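Local coordinates for protein PROBABLE CHAIN-FATTY-ACID-CoA LIGASE FADD13 (Mycobacterium tuberculosis, PDB 3T5C) that is a member of the AMP-binding enzyme family of the ANL clan, represented here by the large N-terminal domain of a probable ligase, at residues N36-R41 against S64-C69; L88-V93 against A112-A117; D156-I161 against V175-S180; L303-G308 against I357-Y362. One frame throughout, in Å; residues are numbered along the deposited sequence.

Interaction 1: N36-R41 against S64-C69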
loop_
_atom_site.group_PDB
_atom_site.type_symbol
_atom_site.label_atom_id
_atom_site.label_comp_id
_atom_site.label_asym_id
_atom_site.label_seq_id
_atom_site.Cartn_x
_atom_site.Cartn_y
_atom_site.Cartn_z
ATOM N N ASN A 36 13.760 -6.865 10.141
ATOM C CA ASN A 36 13.215 -6.414 11.419
ATOM C C ASN A 36 14.297 -5.638 12.165
ATOM O O ASN A 36 14.003 -4.684 12.894
ATOM C CB ASN A 36 12.767 -7.600 12.273
ATOM C CG ASN A 36 12.073 -7.166 13.551
ATOM O OD1 ASN A 36 11.013 -6.536 13.515
ATOM N ND2 ASN A 36 12.666 -7.505 14.692
ATOM N N ALA A 37 15.550 -6.049 11.986
ATOM C CA ALA A 37 16.650 -5.357 12.643
ATOM C C ALA A 37 16.815 -3.979 12.015
ATOM O O ALA A 37 17.061 -3.004 12.720
ATOM C CB ALA A 37 17.950 -6.154 12.515
ATOM N N LEU A 38 16.677 -3.908 10.690
ATOM C CA LEU A 38 16.816 -2.647 9.964
ATOM C C LEU A 38 15.669 -1.712 10.364
ATOM O O LEU A 38 15.836 -0.491 10.401
ATOM C CB LEU A 38 16.778 -2.886 8.449
ATOM C CG LEU A 38 17.482 -1.895 7.509
ATOM C CD1 LEU A 38 16.660 -1.766 6.238
ATOM C CD2 LEU A 38 17.666 -0.527 8.158
ATOM N N ALA A 39 14.507 -2.298 10.647
ATOM C CA ALA A 39 13.337 -1.543 11.074
ATOM C C ALA A 39 13.621 -0.914 12.437
ATOM O O ALA A 39 13.239 0.231 12.692
ATOM C CB ALA A 39 12.133 -2.459 11.176
ATOM N N ASN A 40 14.286 -1.670 13.312
ATOM C CA ASN A 40 14.619 -1.182 14.646
ATOM C C ASN A 40 15.635 -0.053 14.587
ATOM O O ASN A 40 15.595 0.859 15.407
ATOM C CB ASN A 40 15.171 -2.301 15.526
ATOM C CG ASN A 40 14.110 -3.290 15.946
ATOM O OD1 ASN A 40 12.913 -2.996 15.905
ATOM N ND2 ASN A 40 14.546 -4.472 16.374
ATOM N N ARG A 41 16.555 -0.122 13.628
ATOM C CA ARG A 41 17.550 0.928 13.481
ATOM C C ARG A 41 16.865 2.174 12.914
ATOM O O ARG A 41 17.250 3.303 13.219
ATOM C CB ARG A 41 18.689 0.472 12.564
ATOM C CG ARG A 41 19.492 -0.711 13.130
ATOM C CD ARG A 41 20.858 -0.865 12.459
ATOM N NE ARG A 41 20.785 -1.269 11.055
ATOM C CZ ARG A 41 20.543 -2.512 10.636
ATOM N NH1 ARG A 41 20.346 -3.486 11.518
ATOM N NH2 ARG A 41 20.501 -2.784 9.334
ATOM N N SER A 64 12.281 0.767 -1.671
ATOM C CA SER A 64 13.503 0.208 -1.099
ATOM C C SER A 64 13.193 -0.428 0.244
ATOM O O SER A 64 12.112 -0.233 0.783
ATOM C CB SER A 64 14.531 1.311 -0.892
ATOM O OG SER A 64 14.031 2.253 0.040
ATOM N N VAL A 65 14.146 -1.186 0.786
ATOM C CA VAL A 65 13.950 -1.825 2.084
ATOM C C VAL A 65 13.826 -0.741 3.140
ATOM O O VAL A 65 13.111 -0.897 4.126
ATOM C CB VAL A 65 15.143 -2.704 2.519
ATOM C CG1 VAL A 65 14.619 -3.933 3.264
ATOM C CG2 VAL A 65 15.992 -3.078 1.333
ATOM N N GLU A 66 14.557 0.348 2.930
ATOM C CA GLU A 66 14.549 1.476 3.852
ATOM C C GLU A 66 13.163 2.109 3.924
ATOM O O GLU A 66 12.692 2.455 5.006
ATOM C CB GLU A 66 15.586 2.517 3.419
ATOM C CG GLU A 66 16.209 2.247 2.056
ATOM C CD GLU A 66 17.608 1.671 2.141
ATOM O OE1 GLU A 66 17.797 0.605 2.753
ATOM O OE2 GLU A 66 18.529 2.299 1.583
ATOM N N PHE A 67 12.509 2.246 2.773
ATOM C CA PHE A 67 11.171 2.827 2.721
ATOM C C PHE A 67 10.269 1.985 3.615
ATOM O O PHE A 67 9.536 2.514 4.456
ATOM C CB PHE A 67 10.653 2.831 1.270
ATOM C CG PHE A 67 9.366 3.603 1.066
ATOM C CD1 PHE A 67 9.248 4.504 0.009
ATOM C CD2 PHE A 67 8.273 3.425 1.906
ATOM C CE1 PHE A 67 8.057 5.216 -0.205
ATOM C CE2 PHE A 67 7.078 4.133 1.699
ATOM C CZ PHE A 67 6.974 5.027 0.645
ATOM N N CYS A 68 10.342 0.667 3.444
ATOM C CA CYS A 68 9.525 -0.249 4.229
ATOM C C CYS A 68 9.870 -0.215 5.708
ATOM O O CYS A 68 8.987 -0.081 6.554
ATOM C CB CYS A 68 9.675 -1.687 3.716
ATOM S SG CYS A 68 9.047 -1.959 2.040
ATOM N N CYS A 69 11.156 -0.343 6.015
ATOM C CA CYS A 69 11.607 -0.364 7.398
ATOM C C CYS A 69 11.370 0.957 8.124
ATOM O O CYS A 69 11.120 0.969 9.326
ATOM C CB CYS A 69 13.079 -0.769 7.445
ATOM S SG CYS A 69 13.325 -2.505 6.915
#
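Leu38 and Ala39 pack against Cys69 where two helices of the α/β fold cross: helix 32-48 crosses helix 65-77 with 9.1 Å between the axes of the short segments and an angle of 67° between their directions. Helix 65-77 is the connection of a beta-alpha-beta crossover, running between the neighbouring parallel strands 56-60 and 80-83. Leu38 carries most of the apolar reach of the first helix. Its CB already lies 3.8 Å from Cys69 SG. With CG anti to the backbone N (chi1 -154°), the chain extends toward helix 65-77, and at its tip CD1 bears on the same sulfur at 3.5 Å. The same methyl also meets Val65 CB at 4.1 Å, so one methyl touches two residues a helical turn apart, while the carboxylate of Glu66 only skirts it. Met30 of strand 28-31 touches both Leu38 and Val65 and closes in on this buried cluster, and Met35 borders Val65 and Cys69. Next to Leu38, the small Ala39 lets the helices come close: their nearest alpha carbons, Ala39 CA and Cys69 CA, are 4.2 Å apart, and Cys69 CB rests against the backbone itself, 3.7 Å from Ala39 CA.

Interaction 2: L88-V93 against A112-A117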
loop_
_atom_site.group_PDB
_atom_site.type_symbol
_atom_site.label_atom_id
_atom_site.label_comp_id
_atom_site.label_asym_id
_atom_site.label_seq_id
_atom_site.Cartn_x
_atom_site.Cartn_y
_atom_site.Cartn_z
ATOM N N LEU A 88 5.098 14.375 -7.663
ATOM C CA LEU A 88 4.424 15.647 -7.439
ATOM C C LEU A 88 5.426 16.791 -7.568
ATOM O O LEU A 88 6.635 16.576 -7.466
ATOM C CB LEU A 88 3.795 15.681 -6.047
ATOM C CG LEU A 88 2.586 14.787 -5.790
ATOM C CD1 LEU A 88 2.169 14.917 -4.338
ATOM C CD2 LEU A 88 1.443 15.180 -6.720
ATOM N N ALA A 89 4.921 18.002 -7.797
ATOM C CA ALA A 89 5.782 19.180 -7.916
ATOM C C ALA A 89 5.986 19.787 -6.530
ATOM O O ALA A 89 5.198 19.541 -5.618
ATOM C CB ALA A 89 5.150 20.208 -8.855
ATOM N N ALA A 90 7.041 20.585 -6.387
ATOM C CA ALA A 90 7.376 21.222 -5.116
ATOM C C ALA A 90 6.185 21.835 -4.371
ATOM O O ALA A 90 6.053 21.666 -3.155
ATOM C CB ALA A 90 8.448 22.275 -5.342
ATOM N N PRO A 91 5.311 22.567 -5.080
ATOM C CA PRO A 91 4.154 23.175 -4.416
ATOM C C PRO A 91 3.220 22.166 -3.746
ATOM O O PRO A 91 2.767 22.383 -2.621
ATOM C CB PRO A 91 3.466 23.931 -5.550
ATOM C CG PRO A 91 4.622 24.357 -6.399
ATOM C CD PRO A 91 5.471 23.102 -6.444
ATOM N N GLU A 92 2.930 21.068 -4.436
ATOM C CA GLU A 92 2.037 20.053 -3.889
ATOM C C GLU A 92 2.684 19.277 -2.752
ATOM O O GLU A 92 2.002 18.862 -1.816
ATOM C CB GLU A 92 1.572 19.095 -4.993
ATOM C CG GLU A 92 0.611 19.728 -5.993
ATOM C CD GLU A 92 1.230 20.907 -6.728
ATOM O OE1 GLU A 92 2.158 20.685 -7.538
ATOM O OE2 GLU A 92 0.798 22.058 -6.482
ATOM N N VAL A 93 3.997 19.081 -2.831
ATOM C CA VAL A 93 4.711 18.366 -1.779
ATOM C C VAL A 93 4.778 19.256 -0.544
ATOM O O VAL A 93 4.753 18.773 0.589
ATOM C CB VAL A 93 6.152 17.991 -2.206
ATOM C CG1 VAL A 93 6.913 17.404 -1.028
ATOM C CG2 VAL A 93 6.112 16.979 -3.333
ATOM N N ALA A 112 15.844 15.173 -4.469
ATOM C CA ALA A 112 16.684 16.265 -3.986
ATOM C C ALA A 112 16.229 17.588 -4.598
ATOM O O ALA A 112 15.938 18.542 -3.879
ATOM C CB ALA A 112 18.147 16.003 -4.318
ATOM N N PRO A 113 16.150 17.660 -5.937
ATOM C CA PRO A 113 15.718 18.910 -6.561
ATOM C C PRO A 113 14.407 19.459 -6.003
ATOM O O PRO A 113 14.314 20.641 -5.690
ATOM C CB PRO A 113 15.621 18.535 -8.035
ATOM C CG PRO A 113 16.750 17.552 -8.186
ATOM C CD PRO A 113 16.550 16.678 -6.964
ATOM N N VAL A 114 13.397 18.606 -5.867
ATOM C CA VAL A 114 12.111 19.059 -5.355
ATOM C C VAL A 114 12.180 19.569 -3.909
ATOM O O VAL A 114 11.463 20.494 -3.548
ATOM C CB VAL A 114 11.035 17.944 -5.482
ATOM C CG1 VAL A 114 11.541 16.657 -4.884
ATOM C CG2 VAL A 114 9.752 18.373 -4.796
ATOM N N ILE A 115 13.045 18.969 -3.093
ATOM C CA ILE A 115 13.210 19.382 -1.699
ATOM C C ILE A 115 13.985 20.697 -1.616
ATOM O O ILE A 115 13.626 21.580 -0.833
ATOM C CB ILE A 115 13.964 18.308 -0.866
ATOM C CG1 ILE A 115 13.051 17.110 -0.589
ATOM C CG2 ILE A 115 14.460 18.908 0.442
ATOM C CD1 ILE A 115 11.809 17.451 0.222
ATOM N N ASP A 116 15.055 20.817 -2.405
ATOM C CA ASP A 116 15.863 22.039 -2.413
ATOM C C ASP A 116 14.959 23.205 -2.782
ATOM O O ASP A 116 15.098 24.303 -2.245
ATOM C CB ASP A 116 17.007 21.957 -3.432
ATOM C CG ASP A 116 18.035 20.891 -3.081
ATOM O OD1 ASP A 116 18.164 20.548 -1.884
ATOM O OD2 ASP A 116 18.728 20.410 -4.006
ATOM N N ALA A 117 14.042 22.954 -3.710
ATOM C CA ALA A 117 13.095 23.967 -4.153
ATOM C C ALA A 117 12.230 24.419 -2.975
ATOM O O ALA A 117 12.110 25.619 -2.716
ATOM C CB ALA A 117 12.216 23.413 -5.264
#
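Val114 and Ala90 face each other at the start of two helices, 112-118 and 90-100, which come together at the edge of the α/β fold beside its four-stranded parallel sheet. One kind of contact is between a methyl and the main chain. CG2 of Val114 is pressed onto the first turn of the other helix, 3.7 Å from Ala90 CA, just beyond Ala89, which occupies the N-cap position. In the reverse direction, Ala90 CB lies 3.9 Å from the carbonyl atom Val114 O. The second kind is methyl against methyl. Ala90 CB meets Ala117 CB at 3.9 Å, one turn further along the second helix, and Val93 CG2 meets Val114 CG2 at 4.2 Å, the two valine side chains crossing at about a right angle. A chi1 of 51° turns CG2 of Val114 anti to its own backbone N, and this puts a single methyl within reach of both Ala90 and Val93. Ile118 adds to the apolar surface by touching the same two residues, while Val93 and Ile115 both reach Leu60 of strand 56-60 in that sheet. Carbon contacts of this kind have little directional preference, which implies that the helices are fitted to each other by shape and by the smallness of their alanines.

Interaction 3: D156-I161 against V175-S180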
loop_
_atom_site.group_PDB
_atom_site.type_symbol
_atom_site.label_atom_id
_atom_site.label_comp_id
_atom_site.label_asym_id
_atom_site.label_seq_id
_atom_site.Cartn_x
_atom_site.Cartn_y
_atom_site.Cartn_z
ATOM N N ASP A 156 -6.055 1.759 17.745
ATOM C CA ASP A 156 -6.546 3.021 17.203
ATOM C C ASP A 156 -5.543 4.150 17.000
ATOM O O ASP A 156 -5.916 5.229 16.543
ATOM C CB ASP A 156 -7.680 3.533 18.076
ATOM C CG ASP A 156 -8.991 3.530 17.353
ATOM O OD1 ASP A 156 -9.145 4.348 16.417
ATOM O OD2 ASP A 156 -9.858 2.703 17.715
ATOM N N ASP A 157 -4.282 3.923 17.340
ATOM C CA ASP A 157 -3.276 4.960 17.160
ATOM C C ASP A 157 -3.044 5.208 15.681
ATOM O O ASP A 157 -2.987 4.259 14.891
ATOM C CB ASP A 157 -1.959 4.560 17.838
ATOM C CG ASP A 157 -2.048 4.621 19.359
ATOM O OD1 ASP A 157 -2.962 5.313 19.850
ATOM O OD2 ASP A 157 -1.213 3.993 20.055
ATOM N N ASN A 158 -2.916 6.479 15.301
ATOM C CA ASN A 158 -2.682 6.817 13.904
ATOM C C ASN A 158 -1.387 6.146 13.470
ATOM O O ASN A 158 -0.434 6.051 14.253
ATOM C CB ASN A 158 -2.547 8.335 13.689
ATOM C CG ASN A 158 -3.804 9.104 14.065
ATOM O OD1 ASN A 158 -4.908 8.555 14.095
ATOM N ND2 ASN A 158 -3.641 10.393 14.328
ATOM N N LEU A 159 -1.354 5.706 12.215
ATOM C CA LEU A 159 -0.185 5.036 11.669
ATOM C C LEU A 159 0.234 5.678 10.355
ATOM O O LEU A 159 1.420 5.878 10.114
ATOM C CB LEU A 159 -0.494 3.554 11.422
ATOM C CG LEU A 159 0.647 2.523 11.413
ATOM C CD1 LEU A 159 0.183 1.292 10.663
ATOM C CD2 LEU A 159 1.900 3.070 10.775
ATOM N N PHE A 160 -0.752 5.980 9.505
ATOM C CA PHE A 160 -0.498 6.573 8.188
ATOM C C PHE A 160 -1.463 7.697 7.830
ATOM O O PHE A 160 -2.631 7.671 8.209
ATOM C CB PHE A 160 -0.664 5.543 7.055
ATOM C CG PHE A 160 0.394 4.478 6.992
ATOM C CD1 PHE A 160 0.083 3.154 7.317
ATOM C CD2 PHE A 160 1.683 4.771 6.541
ATOM C CE1 PHE A 160 1.048 2.130 7.188
ATOM C CE2 PHE A 160 2.652 3.754 6.408
ATOM C CZ PHE A 160 2.329 2.435 6.733
ATOM N N ILE A 161 -0.960 8.665 7.070
ATOM C CA ILE A 161 -1.788 9.742 6.542
ATOM C C ILE A 161 -1.452 9.682 5.053
ATOM O O ILE A 161 -0.341 10.009 4.641
ATOM C CB ILE A 161 -1.418 11.144 7.087
ATOM C CG1 ILE A 161 -1.577 11.182 8.612
ATOM C CG2 ILE A 161 -2.326 12.195 6.430
ATOM C CD1 ILE A 161 -1.282 12.534 9.224
ATOM N N VAL A 175 -6.339 9.315 7.166
ATOM C CA VAL A 175 -5.623 8.769 8.311
ATOM C C VAL A 175 -6.029 7.339 8.625
ATOM O O VAL A 175 -7.200 7.037 8.827
ATOM C CB VAL A 175 -5.783 9.640 9.611
ATOM C CG1 VAL A 175 -5.703 11.124 9.276
ATOM C CG2 VAL A 175 -7.071 9.318 10.317
ATOM N N HIS A 176 -5.029 6.465 8.644
ATOM C CA HIS A 176 -5.223 5.056 8.951
ATOM C C HIS A 176 -4.509 4.689 10.251
ATOM O O HIS A 176 -3.498 5.285 10.626
ATOM C CB HIS A 176 -4.723 4.183 7.800
ATOM C CG HIS A 176 -5.762 3.932 6.754
ATOM N ND1 HIS A 176 -6.911 3.210 7.007
ATOM C CD2 HIS A 176 -5.844 4.332 5.462
ATOM C CE1 HIS A 176 -7.656 3.178 5.917
ATOM N NE2 HIS A 176 -7.032 3.850 4.965
ATOM N N THR A 177 -5.057 3.694 10.929
ATOM C CA THR A 177 -4.529 3.250 12.202
ATOM C C THR A 177 -3.889 1.860 12.112
ATOM O O THR A 177 -3.936 1.204 11.072
ATOM C CB THR A 177 -5.663 3.208 13.221
ATOM O OG1 THR A 177 -6.608 2.199 12.826
ATOM C CG2 THR A 177 -6.377 4.574 13.279
ATOM N N HIS A 178 -3.288 1.420 13.210
ATOM C CA HIS A 178 -2.677 0.101 13.242
ATOM C C HIS A 178 -3.803 -0.900 13.006
ATOM O O HIS A 178 -3.654 -1.855 12.237
ATOM C CB HIS A 178 -2.003 -0.136 14.602
ATOM C CG HIS A 178 -0.738 0.643 14.786
ATOM N ND1 HIS A 178 0.511 0.094 14.578
ATOM C CD2 HIS A 178 -0.528 1.946 15.091
ATOM C CE1 HIS A 178 1.433 1.025 14.745
ATOM N NE2 HIS A 178 0.829 2.159 15.056
ATOM N N GLU A 179 -4.947 -0.655 13.639
ATOM C CA GLU A 179 -6.088 -1.552 13.488
ATOM C C GLU A 179 -6.736 -1.525 12.093
ATOM O O GLU A 179 -7.166 -2.569 11.595
ATOM C CB GLU A 179 -7.146 -1.257 14.549
ATOM C CG GLU A 179 -8.378 -2.136 14.437
ATOM C CD GLU A 179 -8.086 -3.624 14.670
ATOM O OE1 GLU A 179 -8.945 -4.461 14.309
ATOM O OE2 GLU A 179 -7.012 -3.958 15.223
ATOM N N SER A 180 -6.814 -0.360 11.453
ATOM C CA SER A 180 -7.423 -0.330 10.124
ATOM C C SER A 180 -6.477 -0.991 9.110
ATOM O O SER A 180 -6.916 -1.724 8.224
ATOM C CB SER A 180 -7.788 1.105 9.694
ATOM O OG SER A 180 -6.654 1.901 9.409
HETATM O O HOH W 1 -8.898 1.986 14.239
#
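Strands 158-164 and 172-177 run antiparallel, their short segments at 146°, and a classic beta bulge places Leu159 and Phe160 together opposite His176. The carbonyl oxygen of His176 is gripped by two donors: Leu159 N lies in its plane at 2.7 Å, and Phe160 N approaches from a tilted direction at 3.0 Å. Phe160 O is bound in return by His176 N at 2.7 Å. Beyond the bulge, Ile161 and Val175 lie side by side on one face of the hairpin. Leu159, its CG anti to the backbone N (chi1 -155°), reaches over the imidazole of His178 in a CH-pi contact, with CG 3.7 Å from the ring centroid and 12° off the normal. Asp157 O approaches the edge of that ring, whose ND1 is hydrogen-bonded to Ile4 N near the chain start. In enzymes of this family the turn of this hairpin is the flexible Gly/Ser/Thr-rich loop, and part of it is not modelled here. At the other end, strand 172-177 passes directly into helix 178-191 through a capping box: Ser180 N donates to Thr177 OG1 at 2.9 Å, and Thr177 N donates to Ser180 OG at 2.8 Å. The serine hydroxyl also pairs with His176 ND1 at 2.7 Å. Thr177 OG1 further binds a water at 2.7 Å, which reaches Asp156 OD1 through a weak bond.

Interaction 4: L303-G308 against I357-Y362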
loop_
_atom_site.group_PDB
_atom_site.type_symbol
_atom_site.label_atom_id
_atom_site.label_comp_id
_atom_site.label_asym_id
_atom_site.label_seq_id
_atom_site.Cartn_x
_atom_site.Cartn_y
_atom_site.Cartn_z
ATOM N N LEU A 303 -10.471 2.019 -2.325
ATOM C CA LEU A 303 -10.236 3.448 -2.154
ATOM C C LEU A 303 -9.129 3.632 -1.130
ATOM O O LEU A 303 -8.841 2.724 -0.351
ATOM C CB LEU A 303 -11.505 4.133 -1.641
ATOM C CG LEU A 303 -12.728 4.075 -2.559
ATOM C CD1 LEU A 303 -13.958 4.601 -1.839
ATOM C CD2 LEU A 303 -12.441 4.890 -3.807
ATOM N N THR A 304 -8.502 4.802 -1.128
ATOM C CA THR A 304 -7.460 5.062 -0.151
ATOM C C THR A 304 -8.155 5.021 1.202
ATOM O O THR A 304 -7.587 4.566 2.197
ATOM C CB THR A 304 -6.826 6.436 -0.387
ATOM O OG1 THR A 304 -6.199 6.430 -1.674
ATOM C CG2 THR A 304 -5.784 6.758 0.695
ATOM N N GLU A 305 -9.408 5.473 1.210
ATOM C CA GLU A 305 -10.238 5.503 2.409
ATOM C C GLU A 305 -10.510 4.114 2.989
ATOM O O GLU A 305 -10.785 3.978 4.187
ATOM C CB GLU A 305 -11.582 6.173 2.111
ATOM C CG GLU A 305 -11.530 7.687 1.978
ATOM C CD GLU A 305 -11.110 8.171 0.599
ATOM O OE1 GLU A 305 -11.304 9.374 0.328
ATOM O OE2 GLU A 305 -10.588 7.371 -0.211
ATOM N N SER A 306 -10.467 3.089 2.136
ATOM C CA SER A 306 -10.707 1.720 2.587
ATOM C C SER A 306 -9.383 0.964 2.647
ATOM O O SER A 306 -9.354 -0.257 2.573
ATOM C CB SER A 306 -11.690 0.995 1.653
ATOM O OG SER A 306 -11.158 0.883 0.343
ATOM N N CYS A 307 -8.295 1.721 2.764
ATOM C CA CYS A 307 -6.939 1.183 2.883
ATOM C C CYS A 307 -6.562 0.210 1.775
ATOM O O CYS A 307 -5.810 -0.742 1.997
ATOM C CB CYS A 307 -6.770 0.501 4.250
ATOM S SG CYS A 307 -5.059 0.436 4.849
ATOM N N GLY A 308 -7.089 0.460 0.580
ATOM C CA GLY A 308 -6.787 -0.390 -0.552
ATOM C C GLY A 308 -7.632 -1.646 -0.589
ATOM O O GLY A 308 -7.349 -2.555 -1.363
ATOM N N ILE A 357 -11.470 -1.799 7.924
ATOM C CA ILE A 357 -10.394 -1.341 7.047
ATOM C C ILE A 357 -10.536 0.153 6.728
ATOM O O ILE A 357 -9.651 0.761 6.131
ATOM C CB ILE A 357 -10.390 -2.124 5.716
ATOM C CG1 ILE A 357 -11.607 -1.721 4.870
ATOM C CG2 ILE A 357 -10.433 -3.623 5.995
ATOM C CD1 ILE A 357 -11.727 -2.464 3.532
ATOM N N LEU A 358 -11.651 0.743 7.134
ATOM C CA LEU A 358 -11.906 2.155 6.856
ATOM C C LEU A 358 -11.057 3.139 7.657
ATOM O O LEU A 358 -10.633 2.864 8.788
ATOM C CB LEU A 358 -13.389 2.473 7.084
ATOM C CG LEU A 358 -14.376 1.892 6.062
ATOM C CD1 LEU A 358 -15.793 2.116 6.553
ATOM C CD2 LEU A 358 -14.152 2.547 4.700
ATOM N N LEU A 359 -10.814 4.290 7.044
ATOM C CA LEU A 359 -10.045 5.353 7.668
ATOM C C LEU A 359 -10.700 5.787 8.969
ATOM O O LEU A 359 -11.890 5.564 9.183
ATOM C CB LEU A 359 -9.955 6.571 6.739
ATOM C CG LEU A 359 -11.182 7.108 5.966
ATOM C CD1 LEU A 359 -12.485 6.517 6.460
ATOM C CD2 LEU A 359 -11.194 8.629 6.060
ATOM N N LYS A 360 -9.919 6.397 9.848
ATOM C CA LYS A 360 -10.487 6.892 11.088
ATOM C C LYS A 360 -11.116 8.261 10.804
ATOM O O LYS A 360 -12.191 8.567 11.301
ATOM C CB LYS A 360 -9.414 7.028 12.173
ATOM C CG LYS A 360 -9.899 7.815 13.389
ATOM C CD LYS A 360 -9.080 7.527 14.640
ATOM C CE LYS A 360 -7.640 7.933 14.468
ATOM N NZ LYS A 360 -6.862 7.717 15.715
ATOM N N GLU A 361 -10.450 9.056 9.970
ATOM C CA GLU A 361 -10.911 10.403 9.646
ATOM C C GLU A 361 -9.992 11.015 8.593
ATOM O O GLU A 361 -8.932 10.464 8.285
ATOM C CB GLU A 361 -10.809 11.266 10.904
ATOM C CG GLU A 361 -9.356 11.279 11.420
ATOM C CD GLU A 361 -9.156 12.028 12.722
ATOM O OE1 GLU A 361 -9.973 11.845 13.652
ATOM O OE2 GLU A 361 -8.160 12.785 12.817
ATOM N N TYR A 362 -10.396 12.156 8.038
ATOM C CA TYR A 362 -9.526 12.865 7.107
ATOM C C TYR A 362 -8.745 13.765 8.066
ATOM O O TYR A 362 -9.289 14.218 9.068
ATOM C CB TYR A 362 -10.326 13.724 6.123
ATOM C CG TYR A 362 -11.055 12.934 5.060
ATOM C CD1 TYR A 362 -10.358 12.281 4.048
ATOM C CD2 TYR A 362 -12.446 12.828 5.081
ATOM C CE1 TYR A 362 -11.034 11.535 3.078
ATOM C CE2 TYR A 362 -13.128 12.093 4.121
ATOM C CZ TYR A 362 -12.419 11.448 3.125
ATOM O OH TYR A 362 -13.098 10.720 2.182
#
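Glu305, in the Thr-Glu signature loop between strands 296-302 and 310-313, meets Leu359 and Tyr362 of a segment that ends in the edge strand of a three-stranded sheet. Its main chain and its side chain are held separately. Glu305 O accepts from Leu359 N at 2.9 Å, with the donor nearly in line with the carbonyl (C=O...N angle 162°), and Leu358 CA adds a CH...O contact to the same oxygen at 3.4 Å. The side chain, bent at chi2 (83°), turns its carboxylate toward the phenol of Tyr362, whose OH donates to Glu305 OE1 at 2.9 Å. OE1 receives it on the anti lone pair and lies at the edge of the ring, in its plane, while the carboxylate itself stands almost perpendicular to the ring at 85°. Leu359 CD2 lies over the centre of one face of the ring, and Lys172 makes a cation-pi contact with it. Elsewhere in the contact, Ile357 CD1 lies 3.4 Å from Ser306 O, and Cys307 CB touches Ile357 O at 3.5 Å. Ser306 OG turns back within its own loop, accepting from Leu303 N at 3.0 Å and bonding to Gly309 O. By sequence and position the loop corresponds to the conserved A5 motif of ANL enzymes, which in relatives borders the active-site cleft.

Overall arrangement
Interactions 3 and 4 form one continuous region, their centres 9 Å apart, since strands 172-177 and 361-362 are neighbours in the same sheet. Two probable hydrogen bonds join them: Lys360 NZ to Asp156 O at 2.8 Å, and His176 NE2 to Thr304 O at 2.9 Å. The second ties the hairpin of the Gly/Ser/Thr-rich loop to the Thr-Glu loop, two elements that in ANL relatives flank the active site. Interactions 1 and 2 are helix contacts further away. The centre of interaction 1 is about 19 Å from that of interaction 3, with nearest atoms about 6 Å apart; interaction 2 lies about 26 Å, centre to centre, from both 3 and 4.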